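Local coordinates for protein beta-fructofuranosidase (Arthrobacter, PDB 3WPU) that is a beta-fructofuranosidase of the levansucrase/invertase family, whose members share a five-bladed beta-propeller fold, at residues Gly92-Phe97 / Ala128-Asn133; Leu430-Ile435 / Ala482-Asn487. All coordinates share one frame; numbering follows the deposited sequence.

Interaction 1: residues Gly92-Phe97 / Ala128-Asn133; sequences GWEIIF and AERPEN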
ATOM      1  N   GLY A  92     -14.097  -2.691  20.446  1.00 14.91           N
ATOM      2  CA  GLY A  92     -12.943  -2.766  21.310  1.00 14.52           C
ATOM      3  C   GLY A  92     -11.738  -3.455  20.723  1.00 14.03           C
ATOM      4  O   GLY A  92     -10.749  -3.633  21.423  1.00 15.12           O
ATOM      5  N   TRP A  93     -11.798  -3.826  19.447  1.00 13.04           N
ATOM      6  CA  TRP A  93     -10.698  -4.582  18.816  1.00 12.98           C
ATOM      7  C   TRP A  93     -10.189  -3.914  17.539  1.00 12.71           C
ATOM      8  O   TRP A  93     -10.975  -3.656  16.615  1.00 13.11           O
ATOM      9  CB  TRP A  93     -11.160  -5.984  18.443  1.00 13.03           C
ATOM     10  CG  TRP A  93     -11.585  -6.808  19.591  1.00 13.52           C
ATOM     11  CD1 TRP A  93     -12.855  -6.978  20.047  1.00 14.06           C
ATOM     12  CD2 TRP A  93     -10.741  -7.611  20.424  1.00 13.66           C
ATOM     13  NE1 TRP A  93     -12.862  -7.822  21.122  1.00 14.35           N
ATOM     14  CE2 TRP A  93     -11.572  -8.228  21.378  1.00 14.48           C
ATOM     15  CE3 TRP A  93      -9.367  -7.843  20.482  1.00 14.14           C
ATOM     16  CZ2 TRP A  93     -11.076  -9.078  22.358  1.00 14.89           C
ATOM     17  CZ3 TRP A  93      -8.876  -8.694  21.459  1.00 14.26           C
ATOM     18  CH2 TRP A  93      -9.721  -9.303  22.377  1.00 14.72           C
ATOM     19  N   GLU A  94      -8.884  -3.656  17.482  1.00 12.35           N
ATOM     20  CA  GLU A  94      -8.237  -3.239  16.223  1.00 12.01           C
ATOM     21  C   GLU A  94      -8.142  -4.522  15.385  1.00 11.92           C
ATOM     22  O   GLU A  94      -7.842  -5.585  15.934  1.00 11.86           O
ATOM     23  CB  GLU A  94      -6.850  -2.647  16.447  1.00 12.27           C
ATOM     24  CG  GLU A  94      -6.872  -1.310  17.149  1.00 12.44           C
ATOM     25  CD  GLU A  94      -5.521  -0.670  17.319  1.00 12.43           C
ATOM     26  OE1 GLU A  94      -4.469  -1.356  17.229  1.00 12.16           O
ATOM     27  OE2 GLU A  94      -5.505   0.551  17.588  1.00 13.59           O
ATOM     28  N   ILE A  95      -8.391  -4.402  14.076  1.00 11.56           N
ATOM     29  CA  ILE A  95      -8.438  -5.515  13.142  1.00 11.88           C
ATOM     30  C   ILE A  95      -7.634  -5.125  11.900  1.00 12.11           C
ATOM     31  O   ILE A  95      -7.832  -4.051  11.326  1.00 11.82           O
ATOM     32  CB  ILE A  95      -9.889  -5.842  12.706  1.00 12.19           C
ATOM     33  CG1 ILE A  95     -10.714  -6.352  13.887  1.00 12.25           C
ATOM     34  CG2 ILE A  95      -9.890  -6.855  11.556  1.00 12.16           C
ATOM     35  CD1 ILE A  95     -12.202  -6.296  13.650  1.00 12.68           C
ATOM     36  N   ILE A  96      -6.713  -6.000  11.508  1.00 10.83           N
ATOM     37  CA  ILE A  96      -5.951  -5.824  10.265  1.00 11.12           C
ATOM     38  C   ILE A  96      -6.056  -7.064   9.396  1.00 10.73           C
ATOM     39  O   ILE A  96      -6.319  -8.182   9.891  1.00 10.62           O
ATOM     40  CB  ILE A  96      -4.483  -5.477  10.520  1.00 11.07           C
ATOM     41  CG1 ILE A  96      -3.807  -6.608  11.295  1.00 11.01           C
ATOM     42  CG2 ILE A  96      -4.386  -4.118  11.219  1.00 11.18           C
ATOM     43  CD1 ILE A  96      -2.314  -6.431  11.516  1.00 11.33           C
ATOM     44  N   PHE A  97      -5.860  -6.838   8.104  1.00 10.54           N
ATOM     45  CA  PHE A  97      -5.786  -7.897   7.096  1.00 10.86           C
ATOM     46  C   PHE A  97      -4.385  -7.951   6.557  1.00 10.30           C
ATOM     47  O   PHE A  97      -3.757  -6.901   6.358  1.00  9.65           O
ATOM     48  CB  PHE A  97      -6.755  -7.603   5.950  1.00 11.36           C
ATOM     49  CG  PHE A  97      -8.196  -7.750   6.330  1.00 12.45           C
ATOM     50  CD1 PHE A  97      -8.810  -8.989   6.297  1.00 12.83           C
ATOM     51  CD2 PHE A  97      -8.936  -6.650   6.700  1.00 13.92           C
ATOM     52  CE1 PHE A  97     -10.143  -9.139   6.631  1.00 14.10           C
ATOM     53  CE2 PHE A  97     -10.274  -6.790   7.030  1.00 13.85           C
ATOM     54  CZ  PHE A  97     -10.874  -8.026   6.997  1.00 13.82           C
ATOM     55  N   ALA A 128       3.873   1.896  23.306  1.00 24.36           N
ATOM     56  CA  ALA A 128       4.883   1.597  24.323  1.00 24.90           C
ATOM     57  C   ALA A 128       4.411   0.624  25.414  1.00 25.79           C
ATOM     58  O   ALA A 128       5.239  -0.021  26.070  1.00 25.37           O
ATOM     59  CB  ALA A 128       5.366   2.892  24.971  1.00 26.52           C
ATOM     60  N   GLU A 129       3.096   0.532  25.625  1.00 25.31           N
ATOM     61  CA  GLU A 129       2.546  -0.351  26.654  1.00 25.89           C
ATOM     62  C   GLU A 129       2.069  -1.703  26.091  1.00 25.24           C
ATOM     63  O   GLU A 129       1.610  -2.572  26.833  1.00 25.10           O
ATOM     64  CB  GLU A 129       1.404   0.346  27.379  1.00 27.40           C
ATOM     65  CG  GLU A 129       1.818   1.624  28.093  1.00 30.30           C
ATOM     66  CD  GLU A 129       0.641   2.349  28.728  1.00 33.23           C
ATOM     67  OE1 GLU A 129       0.613   3.602  28.694  1.00 37.39           O
ATOM     68  OE2 GLU A 129      -0.258   1.664  29.257  1.00 35.68           O
ATOM     69  N   ARG A 130       2.194  -1.897  24.787  1.00 22.86           N
ATOM     70  CA  ARG A 130       1.831  -3.180  24.214  1.00 20.85           C
ATOM     71  C   ARG A 130       2.986  -4.151  24.310  1.00 19.35           C
ATOM     72  O   ARG A 130       4.116  -3.735  24.520  1.00 19.28           O
ATOM     73  CB  ARG A 130       1.420  -3.002  22.768  1.00 20.27           C
ATOM     74  CG  ARG A 130       0.105  -2.260  22.630  1.00 19.41           C
ATOM     75  CD  ARG A 130      -0.353  -2.378  21.202  1.00 18.35           C
ATOM     76  NE  ARG A 130      -1.531  -1.573  20.903  1.00 17.75           N
ATOM     77  CZ  ARG A 130      -2.792  -1.957  21.065  1.00 15.86           C
ATOM     78  NH1 ARG A 130      -3.097  -3.146  21.569  1.00 16.15           N
ATOM     79  NH2 ARG A 130      -3.758  -1.116  20.733  1.00 16.43           N
ATOM     80  N   PRO A 131       2.711  -5.450  24.139  1.00 20.14           N
ATOM     81  CA  PRO A 131       3.812  -6.396  24.054  1.00 19.36           C
ATOM     82  C   PRO A 131       4.779  -5.979  22.947  1.00 19.74           C
ATOM     83  O   PRO A 131       4.371  -5.281  22.002  1.00 18.38           O
ATOM     84  CB  PRO A 131       3.115  -7.720  23.709  1.00 19.91           C
ATOM     85  CG  PRO A 131       1.720  -7.550  24.224  1.00 19.95           C
ATOM     86  CD  PRO A 131       1.399  -6.112  24.001  1.00 20.16           C
ATOM     87  N   GLU A 132       6.030  -6.406  23.066  1.00 18.63           N
ATOM     88  CA  GLU A 132       7.077  -5.993  22.141  1.00 20.15           C
ATOM     89  C   GLU A 132       6.703  -6.281  20.682  1.00 17.79           C
ATOM     90  O   GLU A 132       6.968  -5.453  19.807  1.00 16.54           O
ATOM     91  CB  GLU A 132       8.407  -6.685  22.472  1.00 22.92           C
ATOM     92  CG  GLU A 132       9.581  -6.076  21.721  1.00 26.44           C
ATOM     93  CD  GLU A 132      10.812  -6.961  21.696  1.00 30.45           C
ATOM     94  OE1 GLU A 132      10.679  -8.193  21.877  1.00 33.83           O
ATOM     95  OE2 GLU A 132      11.911  -6.419  21.451  1.00 34.23           O
ATOM     96  N   ASN A 133       6.077  -7.431  20.415  1.00 16.62           N
ATOM     97  CA  ASN A 133       5.800  -7.826  19.040  1.00 15.71           C
ATOM     98  C   ASN A 133       4.504  -7.204  18.502  1.00 14.79           C
ATOM     99  O   ASN A 133       4.055  -7.577  17.415  1.00 14.41           O
ATOM    100  CB  ASN A 133       5.774  -9.353  18.881  1.00 16.56           C
ATOM    101  CG  ASN A 133       4.489  -9.979  19.375  1.00 16.97           C
ATOM    102  OD1 ASN A 133       3.725  -9.376  20.146  1.00 16.24           O
ATOM    103  ND2 ASN A 133       4.244 -11.207  18.932  1.00 17.51           N
TER
HETATM  104  O   HOH W   1      -3.510   1.265  19.319  1.00 17.45           O
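Glu94 and Arg130 form a charge pair between a strand and a nearby hairpin loop of the propeller fold. Glu94 lies near the start of strand 93-102. Arg130 sits in the loop that joins strands 115-122 and 137-141, and 115-122 is the antiparallel neighbour of 93-102. The two CA atoms are 12.9 Å apart, so the two long side chains have to span the distance between the backbones. The Glu94 chain is extended beyond CG (chi2 -177°), and Arg130 is extended from CG to NE.

The charged ends meet at one place. Glu94 OE1 and Arg130 NH2 lie 3.6 Å apart and make a salt bridge. OE1 is displaced from the plane of the guanidinium, so the pairing is one of charge and not of a directed N-H bond. The carboxylate and guanidinium planes are 34° apart. A water supplies the directed link. It accepts from Arg130 NH2 at 2.8 Å, at the edge of the guanidinium and in its plane. It also lies 2.7 Å from Glu94 OE2, to which it can donate, though other acceptors compete for its protons.

Stronger partners lie on other residues. Glu94 OE1 forms a salt bridge with Arg121 of strand 115-122. Arg130 NH1 bonds to the carbonyl O of Pro122.

Two arginines thus gather round one buried carboxylate, which probably favours its ionised form. The direct pairing with Arg130 is electrostatic and demands little of angle. The water and the Pro122 carbonyl probably fix the rotation of the guanidinium.

Interaction 2: residues Leu430-Ile435 / Ala482-Asn487; sequences LVQSFI and ADIPAN
The extended segment 430-435 passes the irregular segment 482-487 with no hydrogen bond between them, and the closest CA atoms, those of Gln432 and Ile484, are 6.9 Å apart. Gln432 and Ile484 carry most of the contact. CD1 of Ile484 sits over the flat face of the Gln432 amide, 3.6 Å from CD and 3.7 Å from NE2. CG1 of Ile484 packs on the aliphatic part, 4.0 Å from Gln432 CB. In the glutamine, CG lies between the backbone N and the carbonyl carbon (chi1 57°), and a further bend at chi2 (99°) brings the amide against Ile484. The buried NE2 is hydrogen-bonded to Thr77 O.

Strand 430-434 is an inner strand of a four-stranded antiparallel sheet, in keeping with a propeller blade. Thr77 belongs to strand 72-81 of another sheet, and Ile484 also packs on Thr77 and Pro79. Ile484 therefore touches both sheets.

At the other end of the contact, Leu430 CD1 touches the Pro485 ring at CG, 4.1 Å away, the two side chains passing at a slant. Asp483 turns its carboxylate to Arg121, and its carbonyl O accepts from Thr453 OG1.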
ATOM      1  N   LEU A 430       1.888   8.386   9.715  1.00 10.30           N
ATOM      2  CA  LEU A 430       2.528   7.148  10.191  1.00 10.53           C
ATOM      3  C   LEU A 430       2.622   6.138   9.034  1.00 10.46           C
ATOM      4  O   LEU A 430       1.761   6.056   8.177  1.00 11.37           O
ATOM      5  CB  LEU A 430       1.790   6.554  11.377  1.00 10.75           C
ATOM      6  CG  LEU A 430       1.677   7.403  12.647  1.00 11.10           C
ATOM      7  CD1 LEU A 430       1.047   6.578  13.771  1.00 11.65           C
ATOM      8  CD2 LEU A 430       3.041   7.947  13.088  1.00 11.15           C
ATOM      9  N   VAL A 431       3.702   5.379   8.988  1.00  9.66           N
ATOM     10  CA  VAL A 431       3.930   4.498   7.866  1.00  9.55           C
ATOM     11  C   VAL A 431       4.252   3.114   8.399  1.00  9.62           C
ATOM     12  O   VAL A 431       5.220   2.931   9.163  1.00 10.20           O
ATOM     13  CB  VAL A 431       5.068   4.986   6.944  1.00  9.75           C
ATOM     14  CG1 VAL A 431       5.219   4.017   5.774  1.00 10.03           C
ATOM     15  CG2 VAL A 431       4.807   6.426   6.458  1.00  9.96           C
ATOM     16  N   GLN A 432       3.422   2.141   8.025  1.00  9.37           N
ATOM     17  CA  GLN A 432       3.662   0.734   8.388  1.00  9.57           C
ATOM     18  C   GLN A 432       4.185   0.006   7.158  1.00  9.42           C
ATOM     19  O   GLN A 432       3.905   0.387   6.044  1.00  9.55           O
ATOM     20  CB  GLN A 432       2.393   0.069   8.920  1.00  9.84           C
ATOM     21  CG  GLN A 432       1.169   0.094   7.999  1.00  9.62           C
ATOM     22  CD  GLN A 432       0.937  -1.175   7.214  1.00 10.08           C
ATOM     23  OE1 GLN A 432       1.828  -2.044   7.088  1.00  9.69           O
ATOM     24  NE2 GLN A 432      -0.261  -1.301   6.674  1.00 10.18           N
ATOM     25  N   SER A 433       5.002  -1.032   7.374  1.00  9.12           N
ATOM     26  CA  SER A 433       5.633  -1.760   6.275  1.00  9.36           C
ATOM     27  C   SER A 433       6.031  -3.139   6.803  1.00  9.12           C
ATOM     28  O   SER A 433       6.035  -3.312   8.012  1.00 10.16           O
ATOM     29  CB  SER A 433       6.894  -1.015   5.808  1.00  9.51           C
ATOM     30  OG  SER A 433       7.858  -0.859   6.838  1.00  9.77           O
ATOM     31  N   PHE A 434       6.342  -4.077   5.909  1.00  8.88           N
ATOM     32  CA  PHE A 434       6.841  -5.389   6.341  1.00  8.40           C
ATOM     33  C   PHE A 434       8.304  -5.489   6.038  1.00  8.61           C
ATOM     34  O   PHE A 434       8.823  -4.909   5.093  1.00  8.76           O
ATOM     35  CB  PHE A 434       6.046  -6.540   5.696  1.00  8.57           C
ATOM     36  CG  PHE A 434       6.504  -6.914   4.304  1.00  8.48           C
ATOM     37  CD1 PHE A 434       7.530  -7.816   4.092  1.00  8.55           C
ATOM     38  CD2 PHE A 434       5.942  -6.323   3.184  1.00  8.75           C
ATOM     39  CE1 PHE A 434       7.950  -8.143   2.805  1.00  8.66           C
ATOM     40  CE2 PHE A 434       6.353  -6.635   1.898  1.00  8.87           C
ATOM     41  CZ  PHE A 434       7.383  -7.533   1.700  1.00  8.96           C
ATOM     42  N   ILE A 435       8.967  -6.352   6.800  1.00  8.78           N
ATOM     43  CA  ILE A 435      10.397  -6.603   6.622  1.00  9.79           C
ATOM     44  C   ILE A 435      10.661  -7.709   5.604  1.00 10.31           C
ATOM     45  O   ILE A 435      10.091  -8.815   5.702  1.00 10.82           O
ATOM     46  CB  ILE A 435      11.010  -7.050   7.960  1.00  9.54           C
ATOM     47  CG1 ILE A 435      10.887  -5.944   9.012  1.00  9.74           C
ATOM     48  CG2 ILE A 435      12.478  -7.423   7.764  1.00  9.35           C
ATOM     49  CD1 ILE A 435      11.300  -6.347  10.413  1.00 10.29           C
ATOM     50  N   ALA A 482       4.850  -3.322  14.345  1.00 12.08           N
ATOM     51  CA  ALA A 482       3.546  -3.709  13.814  1.00 11.92           C
ATOM     52  C   ALA A 482       2.422  -2.815  14.362  1.00 12.06           C
ATOM     53  O   ALA A 482       1.282  -3.238  14.538  1.00 12.28           O
ATOM     54  CB  ALA A 482       3.277  -5.189  14.074  1.00 12.39           C
ATOM     55  N   ASP A 483       2.752  -1.546  14.604  1.00 11.69           N
ATOM     56  CA  ASP A 483       1.759  -0.638  15.135  1.00 11.21           C
ATOM     57  C   ASP A 483       0.885  -0.080  14.004  1.00 11.21           C
ATOM     58  O   ASP A 483       1.335   0.740  13.203  1.00 10.61           O
ATOM     59  CB  ASP A 483       2.433   0.497  15.917  1.00 11.66           C
ATOM     60  CG  ASP A 483       1.439   1.353  16.677  1.00 12.42           C
ATOM     61  OD1 ASP A 483       0.333   0.858  16.970  1.00 12.78           O
ATOM     62  OD2 ASP A 483       1.793   2.511  17.019  1.00 12.96           O
ATOM     63  N   ILE A 484      -0.372  -0.514  13.970  1.00 11.22           N
ATOM     64  CA  ILE A 484      -1.348  -0.043  13.004  1.00 10.80           C
ATOM     65  C   ILE A 484      -2.568   0.482  13.793  1.00 11.48           C
ATOM     66  O   ILE A 484      -3.548  -0.234  14.019  1.00 11.73           O
ATOM     67  CB  ILE A 484      -1.712  -1.162  12.015  1.00 10.89           C
ATOM     68  CG1 ILE A 484      -0.451  -1.582  11.250  1.00 11.20           C
ATOM     69  CG2 ILE A 484      -2.817  -0.680  11.074  1.00 10.64           C
ATOM     70  CD1 ILE A 484      -0.652  -2.609  10.162  1.00 11.50           C
ATOM     71  N   PRO A 485      -2.464   1.710  14.278  1.00 11.97           N
ATOM     72  CA  PRO A 485      -3.430   2.172  15.263  1.00 11.97           C
ATOM     73  C   PRO A 485      -4.743   2.658  14.665  1.00 12.76           C
ATOM     74  O   PRO A 485      -4.764   3.299  13.604  1.00 13.26           O
ATOM     75  CB  PRO A 485      -2.691   3.348  15.931  1.00 12.41           C
ATOM     76  CG  PRO A 485      -1.781   3.857  14.898  1.00 12.30           C
ATOM     77  CD  PRO A 485      -1.387   2.690  14.049  1.00 12.19           C
ATOM     78  N   ALA A 486      -5.834   2.418  15.382  1.00 13.40           N
ATOM     79  CA  ALA A 486      -7.155   2.912  14.980  1.00 13.99           C
ATOM     80  C   ALA A 486      -7.340   4.318  15.535  1.00 14.87           C
ATOM     81  O   ALA A 486      -7.039   4.557  16.704  1.00 16.06           O
ATOM     82  CB  ALA A 486      -8.239   1.989  15.500  1.00 14.17           C
ATOM     83  N   ASN A 487      -7.826   5.241  14.704  1.00 14.89           N
ATOM     84  CA  ASN A 487      -8.206   6.575  15.177  1.00 15.15           C
ATOM     85  C   ASN A 487      -9.718   6.769  15.217  1.00 15.81           C
ATOM     86  O   ASN A 487     -10.198   7.804  15.676  1.00 16.61           O
ATOM     87  CB  ASN A 487      -7.534   7.676  14.338  1.00 15.08           C
ATOM     88  CG  ASN A 487      -7.946   7.635  12.889  1.00 15.44           C
ATOM     89  OD1 ASN A 487      -7.751   6.623  12.205  1.00 15.90           O
ATOM     90  ND2 ASN A 487      -8.516   8.729  12.398  1.00 15.82           N
TER

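How the interactions relate
Interactions 1 and 2 are neighbours, with centres about 10 Å apart, and segment 482-487 joins them. Glu94 OE2 of interaction 1 lies 2.9 Å from Ala486 N of interaction 2, a probable hydrogen bond. Two residues along the strand from Glu94, Ile96 CG2 packs on Ile484 CG2 at 3.8 Å. Ile484 therefore touches strand 93-102 as well as Gln432. Arg121 is shared by the acidic residues of both interactions. Together the contacts connect the hairpin loop, strand 93-102, segment 482-487 and strand 430-434. Interaction 1 is polar and partly buried, whereas interaction 2 is mainly apolar and closer to the centre of the chain.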